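Local coordinates for glucokinase (Leishmania braziliensis MHOM/BR/75/M2904, PDB 6EDI), which probably uses ATP to phosphorylate D-glucose, giving glucose 6-phosphate, at residues A[29-34]-A[97-102]; A[41-46]-A[145-150]; A[52-57]-A[89-94]; A[58-61]-A[67-70]; A[166-171]-A[400-405]. All blocks are in the same frame, centred on the assembly; numbering follows the deposited sequence.

Interaction 1 of 5, residues A[29-34]-A[97-102]; sequences TLTGDA and KNLPDH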
# COMPACT_ATOMS: atom_id res chain seq x y z
N THR A 29 38.11 15.12 -2.88
CA THR A 29 37.63 13.89 -2.28
C THR A 29 37.32 12.87 -3.36
O THR A 29 37.65 11.69 -3.23
CB THR A 29 36.39 14.19 -1.42
OG1 THR A 29 36.80 14.91 -0.25
CG2 THR A 29 35.67 12.90 -1.00
N LEU A 30 36.69 13.33 -4.44
CA LEU A 30 36.39 12.45 -5.57
C LEU A 30 37.65 11.92 -6.25
O LEU A 30 37.72 10.73 -6.59
CB LEU A 30 35.50 13.18 -6.59
CG LEU A 30 34.07 13.45 -6.17
CD1 LEU A 30 33.38 14.28 -7.22
CD2 LEU A 30 33.33 12.13 -5.96
N THR A 31 38.63 12.79 -6.46
CA THR A 31 39.89 12.39 -7.10
C THR A 31 40.78 11.61 -6.14
O THR A 31 41.62 10.82 -6.58
CB THR A 31 40.68 13.61 -7.65
OG1 THR A 31 41.09 14.47 -6.58
CG2 THR A 31 39.85 14.39 -8.65
N GLY A 32 40.58 11.83 -4.85
CA GLY A 32 41.42 11.21 -3.83
C GLY A 32 41.21 9.73 -3.58
O GLY A 32 42.10 9.05 -3.07
N ASP A 33 40.03 9.22 -3.93
CA ASP A 33 39.66 7.82 -3.72
C ASP A 33 39.17 7.26 -5.06
O ASP A 33 38.08 7.60 -5.51
CB ASP A 33 38.57 7.71 -2.65
CG ASP A 33 38.15 6.27 -2.35
OD1 ASP A 33 38.44 5.34 -3.14
OD2 ASP A 33 37.49 6.06 -1.31
N ALA A 34 39.97 6.38 -5.66
CA ALA A 34 39.70 5.86 -7.00
C ALA A 34 38.38 5.11 -7.15
O ALA A 34 37.88 4.94 -8.26
CB ALA A 34 40.86 4.97 -7.45
N LYS A 97 34.62 23.28 -12.32
CA LYS A 97 35.74 24.17 -12.03
C LYS A 97 36.93 23.45 -11.39
O LYS A 97 38.08 23.89 -11.55
CB LYS A 97 35.32 25.30 -11.10
CG LYS A 97 34.53 26.44 -11.74
CD LYS A 97 34.23 27.49 -10.67
CE LYS A 97 33.37 28.63 -11.19
NZ LYS A 97 33.19 29.68 -10.16
N ASN A 98 36.67 22.37 -10.66
CA ASN A 98 37.73 21.66 -9.94
C ASN A 98 37.99 20.23 -10.41
O ASN A 98 38.76 19.50 -9.77
CB ASN A 98 37.49 21.69 -8.42
CG ASN A 98 37.53 23.09 -7.84
OD1 ASN A 98 38.58 23.57 -7.42
ND2 ASN A 98 36.37 23.75 -7.81
N LEU A 99 37.38 19.83 -11.52
CA LEU A 99 37.74 18.56 -12.15
C LEU A 99 38.41 18.84 -13.49
O LEU A 99 38.03 19.78 -14.20
CB LEU A 99 36.53 17.61 -12.28
CG LEU A 99 36.06 17.03 -10.94
CD1 LEU A 99 34.77 16.24 -11.02
CD2 LEU A 99 37.16 16.16 -10.35
N PRO A 100 39.44 18.04 -13.83
CA PRO A 100 40.26 18.30 -15.02
C PRO A 100 39.46 18.26 -16.33
O PRO A 100 39.73 19.05 -17.23
CB PRO A 100 41.28 17.15 -14.99
CG PRO A 100 41.28 16.66 -13.57
CD PRO A 100 39.88 16.84 -13.09
N ASP A 101 38.49 17.35 -16.42
CA ASP A 101 37.63 17.25 -17.59
C ASP A 101 36.27 17.92 -17.37
O ASP A 101 35.28 17.52 -17.97
CB ASP A 101 37.41 15.78 -17.95
CG ASP A 101 36.57 15.05 -16.91
OD1 ASP A 101 36.49 15.52 -15.76
OD2 ASP A 101 35.98 13.99 -17.25
N HIS A 102 36.24 18.92 -16.49
CA HIS A 102 35.00 19.59 -16.09
C HIS A 102 33.99 18.61 -15.49
O HIS A 102 32.78 18.83 -15.55
CB HIS A 102 34.36 20.35 -17.27
CG HIS A 102 35.24 21.42 -17.85
ND1 HIS A 102 34.86 22.19 -18.93
CD2 HIS A 102 36.48 21.85 -17.51
CE1 HIS A 102 35.82 23.04 -19.22
NE2 HIS A 102 36.82 22.85 -18.38
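T31 OG1, on the helix side of the T31–L99 contact, is turned back onto its own helix, where the carbonyl O of A27 one turn earlier takes a hydrogen bond from it and L28 O adds a weak one. The torsion that puts the hydroxyl there, with OG1 lying between the backbone N and the carbonyl carbon (chi1 64°), sends the methyl CG2 out the other way, toward residues 97-102. CG2 meets L99 CD2 at 3.6 Å, the closest approach between the two segments, and the side chains run antiparallel alongside one another. The hydroxyl is thus occupied by carbonyls of its own helix, and the methyl makes the contact. L99 reaches the helix with its branched end: its second methyl, CD1, lies 4.5 Å from L30 CD1, a looser touch. L30 is buried and also packs on W36, whereas T31 stays exposed, so the patch runs from the interior to the surface. Behind L99 the chain folds over in a type I beta turn closed by H102 N to L99 O at 3.0 Å. L99 and N98 both lean on A27 as well. This is plain apolar packing of the short helix 26-32 against L99, where the chain leaves helix 84-98 and enters a turn, well away from the centre of the chain, in the region that carries the first mixed sheet of the actin-like ATPase fold.

Interaction 2 of 5, residues A[41-46]-A[145-150]; sequences IYVVCD and ELFPKG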
# COMPACT_ATOMS: atom_id res chain seq x y z
N ILE A 41 27.00 6.21 -10.40
CA ILE A 41 26.97 7.16 -9.31
C ILE A 41 25.52 7.52 -9.02
O ILE A 41 24.77 7.87 -9.92
CB ILE A 41 27.75 8.44 -9.65
CG1 ILE A 41 29.22 8.13 -9.92
CG2 ILE A 41 27.59 9.47 -8.53
CD1 ILE A 41 29.98 7.65 -8.68
N TYR A 42 25.13 7.43 -7.74
CA TYR A 42 23.77 7.78 -7.33
C TYR A 42 23.81 9.11 -6.54
O TYR A 42 24.48 9.22 -5.51
CB TYR A 42 23.15 6.63 -6.53
CG TYR A 42 23.23 5.27 -7.23
CD1 TYR A 42 22.22 4.85 -8.08
CD2 TYR A 42 24.31 4.42 -7.02
CE1 TYR A 42 22.29 3.62 -8.72
CE2 TYR A 42 24.40 3.19 -7.66
CZ TYR A 42 23.38 2.79 -8.50
OH TYR A 42 23.46 1.57 -9.13
N VAL A 43 23.13 10.13 -7.07
CA VAL A 43 23.10 11.44 -6.44
C VAL A 43 22.11 11.39 -5.28
O VAL A 43 20.99 10.86 -5.42
CB VAL A 43 22.76 12.56 -7.43
CG1 VAL A 43 22.32 13.82 -6.71
CG2 VAL A 43 23.98 12.87 -8.31
N VAL A 44 22.56 11.88 -4.12
CA VAL A 44 21.78 11.79 -2.90
C VAL A 44 21.63 13.18 -2.31
O VAL A 44 22.52 14.04 -2.43
CB VAL A 44 22.41 10.83 -1.85
CG1 VAL A 44 22.76 9.52 -2.47
CG2 VAL A 44 23.65 11.44 -1.21
N CYS A 45 20.50 13.39 -1.66
CA CYS A 45 20.18 14.67 -1.05
C CYS A 45 19.07 14.44 -0.04
O CYS A 45 18.12 13.71 -0.31
CB CYS A 45 19.76 15.70 -2.10
SG CYS A 45 19.18 17.29 -1.45
N ASP A 46 19.21 15.04 1.14
CA ASP A 46 18.16 14.97 2.14
C ASP A 46 18.02 16.35 2.76
O ASP A 46 19.02 17.06 2.96
CB ASP A 46 18.49 13.91 3.19
CG ASP A 46 17.53 13.94 4.38
OD1 ASP A 46 17.79 14.68 5.34
OD2 ASP A 46 16.51 13.21 4.35
N GLU A 145 21.98 17.22 -14.94
CA GLU A 145 23.23 16.51 -14.75
C GLU A 145 23.28 15.82 -13.40
O GLU A 145 23.98 14.82 -13.23
CB GLU A 145 24.40 17.48 -14.90
CG GLU A 145 24.40 18.27 -16.20
CD GLU A 145 25.34 19.46 -16.18
OE1 GLU A 145 24.94 20.53 -15.67
OE2 GLU A 145 26.49 19.33 -16.66
N LEU A 146 22.54 16.35 -12.42
CA LEU A 146 22.46 15.69 -11.11
C LEU A 146 21.20 14.86 -11.00
O LEU A 146 21.14 13.90 -10.23
CB LEU A 146 22.53 16.70 -9.96
CG LEU A 146 23.83 17.50 -9.91
CD1 LEU A 146 23.88 18.41 -8.70
CD2 LEU A 146 25.03 16.56 -9.93
N PHE A 147 20.19 15.22 -11.78
CA PHE A 147 18.91 14.51 -11.73
C PHE A 147 18.45 14.13 -13.13
O PHE A 147 17.63 14.84 -13.73
CB PHE A 147 17.86 15.34 -11.00
CG PHE A 147 18.26 15.70 -9.59
CD1 PHE A 147 18.99 16.87 -9.34
CD2 PHE A 147 17.94 14.87 -8.53
CE1 PHE A 147 19.38 17.20 -8.05
CE2 PHE A 147 18.32 15.18 -7.24
CZ PHE A 147 19.05 16.35 -6.99
N PRO A 148 18.95 12.98 -13.64
CA PRO A 148 18.70 12.60 -15.03
C PRO A 148 17.22 12.41 -15.31
O PRO A 148 16.48 11.92 -14.44
CB PRO A 148 19.45 11.26 -15.17
CG PRO A 148 20.55 11.33 -14.17
CD PRO A 148 19.92 12.08 -12.99
N LYS A 149 16.82 12.83 -16.50
CA LYS A 149 15.45 12.70 -16.96
C LYS A 149 15.01 11.25 -16.82
O LYS A 149 15.76 10.35 -17.19
CB LYS A 149 15.35 13.13 -18.43
CG LYS A 149 14.04 12.75 -19.11
CD LYS A 149 14.05 13.08 -20.61
CE LYS A 149 12.84 12.48 -21.33
NZ LYS A 149 12.82 12.81 -22.79
N GLY A 150 13.84 11.03 -16.24
CA GLY A 150 13.29 9.69 -16.13
C GLY A 150 14.01 8.79 -15.15
O GLY A 150 13.74 7.59 -15.08
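V43, on the extended strand 41-46, comes closest to L146 of the irregular segment 145-150, their CA atoms 6.3 Å apart, and the two backbones share no hydrogen bond. The isopropyl group of V43 sits directly before the carbonyl of L146: L146 O is 3.5 Å from V43 CB and nearly as close to both methyls, 3.7 Å from CG1 and 3.6 Å from CG2. That oxygen is buried here and has no hydrogen-bonding partner in the model, so what it meets across the contact is the hydrocarbon of V43. With CG1 anti to the backbone N (chi1 163°), the two methyls of V43 are divided between two neighbours. CG1 meets F147 CZ at 4.1 Å, approaching the ring obliquely, and CG2 meets L146 CD2 at 4.2 Å; both side chains lie roughly perpendicular to V43. Strand 41-48 is an inner strand of the mixed sheet of the ribonuclease H-like, actin-type fold, and V43 itself is joined by backbone hydrogen bonds to S112 and A114 of strand 110-117. The loop lies over the face on which V43 and C45 project, beside helix 84-98, whose F88 and L92 touch L146. The F147 ring is wedged among further aromatics, meeting F88 and Y142 with planes inclined at about 55° and 50°, while V115 of strand 110-117 lies against it too.

Interaction 3 of 5, residues A[52-57]-A[89-94]; sequences ARVGFS and DEVLQH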
# COMPACT_ATOMS: atom_id res chain seq x y z
N ALA A 52 20.63 20.92 4.25
CA ALA A 52 20.43 20.16 3.04
C ALA A 52 21.73 19.46 2.69
O ALA A 52 22.67 20.09 2.22
CB ALA A 52 19.98 21.07 1.90
N ARG A 53 21.81 18.16 2.94
CA ARG A 53 23.03 17.44 2.59
C ARG A 53 22.91 17.01 1.14
O ARG A 53 21.90 16.43 0.76
CB ARG A 53 23.25 16.26 3.53
CG ARG A 53 23.38 16.70 4.98
CD ARG A 53 23.46 15.53 5.95
NE ARG A 53 22.23 14.75 5.96
CZ ARG A 53 22.00 13.77 6.83
NH1 ARG A 53 22.91 13.47 7.74
NH2 ARG A 53 20.85 13.09 6.78
N VAL A 54 23.92 17.32 0.33
CA VAL A 54 23.88 16.98 -1.09
C VAL A 54 25.16 16.22 -1.41
O VAL A 54 26.24 16.66 -1.08
CB VAL A 54 23.85 18.25 -1.95
CG1 VAL A 54 23.72 17.91 -3.43
CG2 VAL A 54 22.73 19.15 -1.51
N GLY A 55 25.05 15.07 -2.06
CA GLY A 55 26.26 14.34 -2.39
C GLY A 55 26.06 13.17 -3.34
O GLY A 55 25.16 13.17 -4.16
N PHE A 56 26.93 12.18 -3.20
CA PHE A 56 27.04 11.10 -4.16
C PHE A 56 27.23 9.79 -3.42
O PHE A 56 27.85 9.76 -2.36
CB PHE A 56 28.23 11.35 -5.09
CG PHE A 56 28.15 12.64 -5.82
CD1 PHE A 56 27.42 12.73 -7.00
CD2 PHE A 56 28.75 13.78 -5.31
CE1 PHE A 56 27.32 13.93 -7.67
CE2 PHE A 56 28.66 14.99 -5.97
CZ PHE A 56 27.95 15.07 -7.15
N SER A 57 26.69 8.72 -3.98
CA SER A 57 26.83 7.41 -3.36
C SER A 57 27.19 6.38 -4.42
O SER A 57 26.90 6.57 -5.60
CB SER A 57 25.52 6.99 -2.69
OG SER A 57 24.49 6.93 -3.65
N ASP A 89 23.52 23.91 -8.08
CA ASP A 89 24.39 24.67 -8.96
C ASP A 89 25.80 24.86 -8.37
O ASP A 89 26.79 24.73 -9.09
CB ASP A 89 23.76 26.01 -9.35
CG ASP A 89 24.40 26.60 -10.59
OD1 ASP A 89 24.05 26.15 -11.70
OD2 ASP A 89 25.26 27.50 -10.45
N GLU A 90 25.91 25.15 -7.07
CA GLU A 90 27.23 25.24 -6.44
C GLU A 90 28.02 23.93 -6.54
O GLU A 90 29.24 23.95 -6.67
CB GLU A 90 27.13 25.66 -4.97
CG GLU A 90 26.52 27.02 -4.73
CD GLU A 90 27.19 27.77 -3.59
OE1 GLU A 90 26.93 27.45 -2.41
OE2 GLU A 90 27.98 28.69 -3.88
N VAL A 91 27.32 22.80 -6.45
CA VAL A 91 27.99 21.50 -6.56
C VAL A 91 28.45 21.30 -8.00
O VAL A 91 29.59 20.89 -8.26
CB VAL A 91 27.05 20.34 -6.17
CG1 VAL A 91 27.68 18.99 -6.50
CG2 VAL A 91 26.70 20.42 -4.69
N LEU A 92 27.55 21.61 -8.92
CA LEU A 92 27.80 21.43 -10.34
C LEU A 92 28.91 22.36 -10.84
O LEU A 92 29.85 21.91 -11.49
CB LEU A 92 26.49 21.62 -11.12
CG LEU A 92 26.25 20.71 -12.33
CD1 LEU A 92 27.25 19.57 -12.38
CD2 LEU A 92 24.83 20.18 -12.33
N GLN A 93 28.83 23.65 -10.50
CA GLN A 93 29.88 24.60 -10.88
C GLN A 93 31.22 24.23 -10.24
O GLN A 93 32.28 24.47 -10.83
CB GLN A 93 29.49 26.05 -10.54
CG GLN A 93 28.16 26.54 -11.15
CD GLN A 93 27.99 26.23 -12.64
OE1 GLN A 93 26.93 25.76 -13.07
NE2 GLN A 93 29.02 26.52 -13.44
N HIS A 94 31.19 23.63 -9.06
CA HIS A 94 32.43 23.21 -8.40
C HIS A 94 33.07 22.04 -9.14
O HIS A 94 34.30 21.98 -9.26
CB HIS A 94 32.21 22.80 -6.95
CG HIS A 94 33.39 22.12 -6.33
ND1 HIS A 94 34.38 22.82 -5.67
CD2 HIS A 94 33.75 20.82 -6.27
CE1 HIS A 94 35.30 21.97 -5.23
NE2 HIS A 94 34.94 20.75 -5.58
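Helix 89-94 packs across strand 52-57, with V54 and V91 the nearest pair at 8.2 Å between CA atoms, a gap bridged by side chains alone. Within 89-94, V91 alone reaches the strand segment, and it meets two strand positions at once. Its CG1, anti to the backbone N (chi1 171°), meets F56 CZ at 4.0 Å and F56 CE2 at 4.2 Å, coming in obliquely to the ring. The other methyl, CG2, lies 4.1 Å from V54 CG1. V54 and F56 are alternate residues and so project from the same side of the strand; the valine fork of V91 spans them, and V91 and F56 point at each other from the two sides of the interface. All three residues are buried. Around them, V54 also packs on F88 and F56 on L95, one turn to either side of V91, while F74 of strand 67-75 touches both V54 and V91. The F56 ring makes an edge-to-face contact with F106. Helix 84-98 here covers the sheet on its way from strand 67-75 to the parallel strand 110-117, the beta-alpha-beta crossover of the ribonuclease H-like fold that actin-type sugar kinases share.

Interaction 4 of 5, residues A[58-61]-A[67-70]; sequences QASQ and LHII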
# COMPACT_ATOMS: atom_id res chain seq x y z
N GLN A 58 27.81 5.30 -3.99
CA GLN A 58 28.06 4.19 -4.90
C GLN A 58 28.17 2.94 -4.05
O GLN A 58 28.33 3.02 -2.83
CB GLN A 58 29.36 4.43 -5.67
CG GLN A 58 30.53 4.71 -4.74
CD GLN A 58 31.86 4.72 -5.46
OE1 GLN A 58 32.91 4.69 -4.83
NE2 GLN A 58 31.82 4.76 -6.80
N ALA A 59 28.06 1.78 -4.69
CA ALA A 59 28.34 0.51 -4.03
C ALA A 59 29.76 0.03 -4.33
O ALA A 59 30.65 0.82 -4.65
CB ALA A 59 27.33 -0.54 -4.45
N SER A 60 29.96 -1.28 -4.21
CA SER A 60 31.19 -1.97 -4.61
C SER A 60 30.84 -3.46 -4.57
O SER A 60 30.23 -3.92 -3.61
CB SER A 60 32.35 -1.66 -3.66
OG SER A 60 32.64 -0.28 -3.61
N GLN A 61 31.21 -4.22 -5.60
CA GLN A 61 30.70 -5.60 -5.74
C GLN A 61 31.31 -6.64 -4.79
O GLN A 61 32.45 -7.08 -4.97
CB GLN A 61 30.78 -6.07 -7.20
CG GLN A 61 30.64 -7.59 -7.42
CD GLN A 61 29.34 -8.19 -6.90
OE1 GLN A 61 28.36 -7.47 -6.65
NE2 GLN A 61 29.31 -9.51 -6.73
N LEU A 67 28.97 0.36 1.17
CA LEU A 67 28.28 1.45 0.52
C LEU A 67 29.04 2.69 0.95
O LEU A 67 29.42 2.79 2.11
CB LEU A 67 26.83 1.51 0.99
CG LEU A 67 25.95 0.34 0.54
CD1 LEU A 67 24.63 0.32 1.28
CD2 LEU A 67 25.71 0.41 -0.95
N HIS A 68 29.29 3.60 0.02
CA HIS A 68 30.01 4.83 0.33
C HIS A 68 29.15 6.05 -0.01
O HIS A 68 28.48 6.08 -1.04
CB HIS A 68 31.35 4.89 -0.41
CG HIS A 68 32.33 3.83 0.00
ND1 HIS A 68 33.16 3.20 -0.89
CD2 HIS A 68 32.60 3.30 1.22
CE1 HIS A 68 33.90 2.31 -0.25
NE2 HIS A 68 33.58 2.35 1.03
N ILE A 69 29.18 7.04 0.88
CA ILE A 69 28.50 8.30 0.62
C ILE A 69 29.46 9.44 0.95
O ILE A 69 30.23 9.37 1.91
CB ILE A 69 27.19 8.45 1.44
CG1 ILE A 69 26.28 7.24 1.22
CG2 ILE A 69 26.44 9.72 1.05
CD1 ILE A 69 24.97 7.26 2.04
N ILE A 70 29.44 10.46 0.10
CA ILE A 70 30.12 11.71 0.39
C ILE A 70 29.09 12.80 0.26
O ILE A 70 28.37 12.83 -0.72
CB ILE A 70 31.22 11.99 -0.63
CG1 ILE A 70 32.32 10.95 -0.55
CG2 ILE A 70 31.81 13.38 -0.38
CD1 ILE A 70 32.97 10.85 0.78
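The side chain of Q58 lies alongside that of H68, its OE1 coming to the edge of the imidazole near the ring plane, 4.2 Å from ND1 and too far for a bond. CG of Q58 is folded in between the backbone N and the carbonyl carbon (chi1 54°), after which the chain runs out extended beside the histidine. The polar ends are held by others: Q58 NE2 bonds to S35 O, and H68 NE2 to Q17 OE1. The backbones form an antiparallel, hydrogen-bonded pair at Q58 and H68. H68 N gives a nearly straight bond (177°) of 3.1 Å to Q58 O, and Q58 N answers with an equally long one to H68 O, more bent at 153°. One residue on, the CA atoms of A59 and L67 come to 4.6 Å, though the hydrogen-bonded pairing has ended. A59 CB touches L67 CD2 at 4.0 Å on the face opposite Q58 and H68. S60 OG bonds back to A59 O of the preceding residue and comes only to 4.4 Å from H68 CE1. The pair thus closes the beta hairpin of strands 51-58 and 67-75 at its connecting end. On one side of this hairpin W36 lies against Q58 and I70; on the other, L67 and I69 press on L402 of helix 399-409, while strand 16-20 runs along the far edge of strand 67-75, with L67 and I69 both bonded to Q17 through the backbone, and I41 of strand 41-48 touches Q58 from the inner side.

Interaction 5 of 5, residues A[166-171]-A[400-405]; sequences LALSNA and NLLGCL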
# COMPACT_ATOMS: atom_id res chain seq x y z
N LEU A 166 16.42 -1.34 1.93
CA LEU A 166 16.63 -2.20 0.77
C LEU A 166 18.09 -2.15 0.35
O LEU A 166 18.69 -3.17 0.03
CB LEU A 166 15.75 -1.74 -0.39
CG LEU A 166 16.03 -2.47 -1.70
CD1 LEU A 166 15.70 -3.95 -1.55
CD2 LEU A 166 15.23 -1.85 -2.82
N ALA A 167 18.66 -0.95 0.35
CA ALA A 167 20.05 -0.77 -0.05
C ALA A 167 20.95 -1.60 0.85
O ALA A 167 21.84 -2.31 0.36
CB ALA A 167 20.43 0.68 0.00
N LEU A 168 20.73 -1.51 2.16
CA LEU A 168 21.52 -2.28 3.12
C LEU A 168 21.36 -3.78 2.88
O LEU A 168 22.33 -4.55 2.99
CB LEU A 168 21.10 -1.95 4.55
CG LEU A 168 21.41 -0.54 5.06
CD1 LEU A 168 20.66 -0.25 6.36
CD2 LEU A 168 22.90 -0.40 5.26
N SER A 169 20.14 -4.18 2.57
CA SER A 169 19.82 -5.58 2.32
C SER A 169 20.57 -6.10 1.09
O SER A 169 21.25 -7.13 1.17
CB SER A 169 18.32 -5.75 2.12
OG SER A 169 17.99 -7.11 2.01
N ASN A 170 20.44 -5.41 -0.04
CA ASN A 170 21.11 -5.82 -1.28
C ASN A 170 22.62 -5.82 -1.12
O ASN A 170 23.33 -6.56 -1.80
CB ASN A 170 20.71 -4.91 -2.44
CG ASN A 170 19.27 -5.11 -2.86
OD1 ASN A 170 18.67 -6.15 -2.57
ND2 ASN A 170 18.70 -4.12 -3.54
N ALA A 171 23.10 -5.00 -0.20
CA ALA A 171 24.52 -4.94 0.08
C ALA A 171 25.02 -6.12 0.91
O ALA A 171 26.23 -6.32 1.03
CB ALA A 171 24.87 -3.62 0.78
N ASN A 400 18.43 7.75 5.07
CA ASN A 400 17.76 8.49 4.02
C ASN A 400 18.69 8.77 2.84
O ASN A 400 18.28 8.69 1.69
CB ASN A 400 17.12 9.77 4.55
CG ASN A 400 15.92 9.49 5.44
OD1 ASN A 400 15.53 8.34 5.64
ND2 ASN A 400 15.34 10.55 5.99
N LEU A 401 19.93 9.13 3.11
CA LEU A 401 20.90 9.26 2.03
C LEU A 401 21.06 7.94 1.25
O LEU A 401 20.99 7.93 0.01
CB LEU A 401 22.24 9.77 2.56
CG LEU A 401 22.17 11.21 3.07
CD1 LEU A 401 23.54 11.75 3.49
CD2 LEU A 401 21.57 12.12 2.01
N LEU A 402 21.25 6.85 1.98
CA LEU A 402 21.34 5.52 1.37
C LEU A 402 20.12 5.21 0.50
O LEU A 402 20.25 4.57 -0.56
CB LEU A 402 21.49 4.45 2.45
CG LEU A 402 22.85 4.35 3.12
CD1 LEU A 402 22.77 3.41 4.31
CD2 LEU A 402 23.86 3.85 2.11
N GLY A 403 18.96 5.65 0.95
CA GLY A 403 17.72 5.40 0.22
C GLY A 403 17.68 6.06 -1.13
O GLY A 403 16.99 5.60 -2.05
N CYS A 404 18.42 7.16 -1.25
CA CYS A 404 18.53 7.80 -2.55
C CYS A 404 19.26 6.85 -3.50
O CYS A 404 18.93 6.78 -4.68
CB CYS A 404 19.23 9.16 -2.44
SG CYS A 404 18.22 10.46 -1.66
N LEU A 405 20.22 6.08 -2.97
CA LEU A 405 20.86 5.03 -3.76
C LEU A 405 19.88 3.89 -4.03
O LEU A 405 19.80 3.36 -5.15
CB LEU A 405 22.13 4.50 -3.06
CG LEU A 405 22.92 3.38 -3.75
CD1 LEU A 405 24.43 3.54 -3.55
CD2 LEU A 405 22.49 2.01 -3.26
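L402 leaves helix 400-405 on the side facing helix 166-170, its CB 4.6 Å from A167 CB. CG is placed anti to its own carbonyl carbon (chi1 -74°), and the chain forks there. CD1 meets L168 CD2 at 3.9 Å, the two leucines set perpendicular to each other, while CD2 turns to the sheet and packs on L67 and I69 of strand 67-75. The backbone of the same residue takes part as well, for A167 CB lies 3.9 Å from L402 O. That methyl also touches L405 CD2 at 4.1 Å, so A167 is lodged between the carbonyl of L402 and the leucine one turn later. The small side chain of A167 permits this nearness, the CA atoms of A167 and L402 being only 6.6 Å apart. The short helical segments pass at 9.0 Å between axes and cross at 68°. All four contacting residues are buried and everything that touches across is carbon against carbon or carbonyl. Helix 399-409, the last of the chain, is thereby held between helix 157-170 and the first sheet. Its L401 and C404 rest on V44, and L405 on Y42 and S57, covering the face of the sheet turned away from helix 84-98. Near its start, N400 ND2 is hydrogen-bonded to D157 OD1 at the head of helix 157-170, a second junction of the same two helices.

Overall arrangement
All five contacts surround the first mixed sheet of the actin-type fold, the one holding strands 41-48, 51-58 and 67-75, although interaction 5 brings in the last helix of the chain. Interactions 1, 2 and 3 lie on the helix 84-98 side; interactions 1 and 3 share that helix, with centres 13 Å apart. Interaction 5 packs on the opposite face, and interaction 4, their centres about 10 Å apart, closes the hairpin between. Interactions 2 and 3, with centres also about 10 Å apart, are joined by backbone bonds of adjacent strands. Along the chain, interactions 1 and 2 interlock, and both enclose 3 and 4; interaction 5 comes last, returning the C-terminal helix from the second sheet to the first domain.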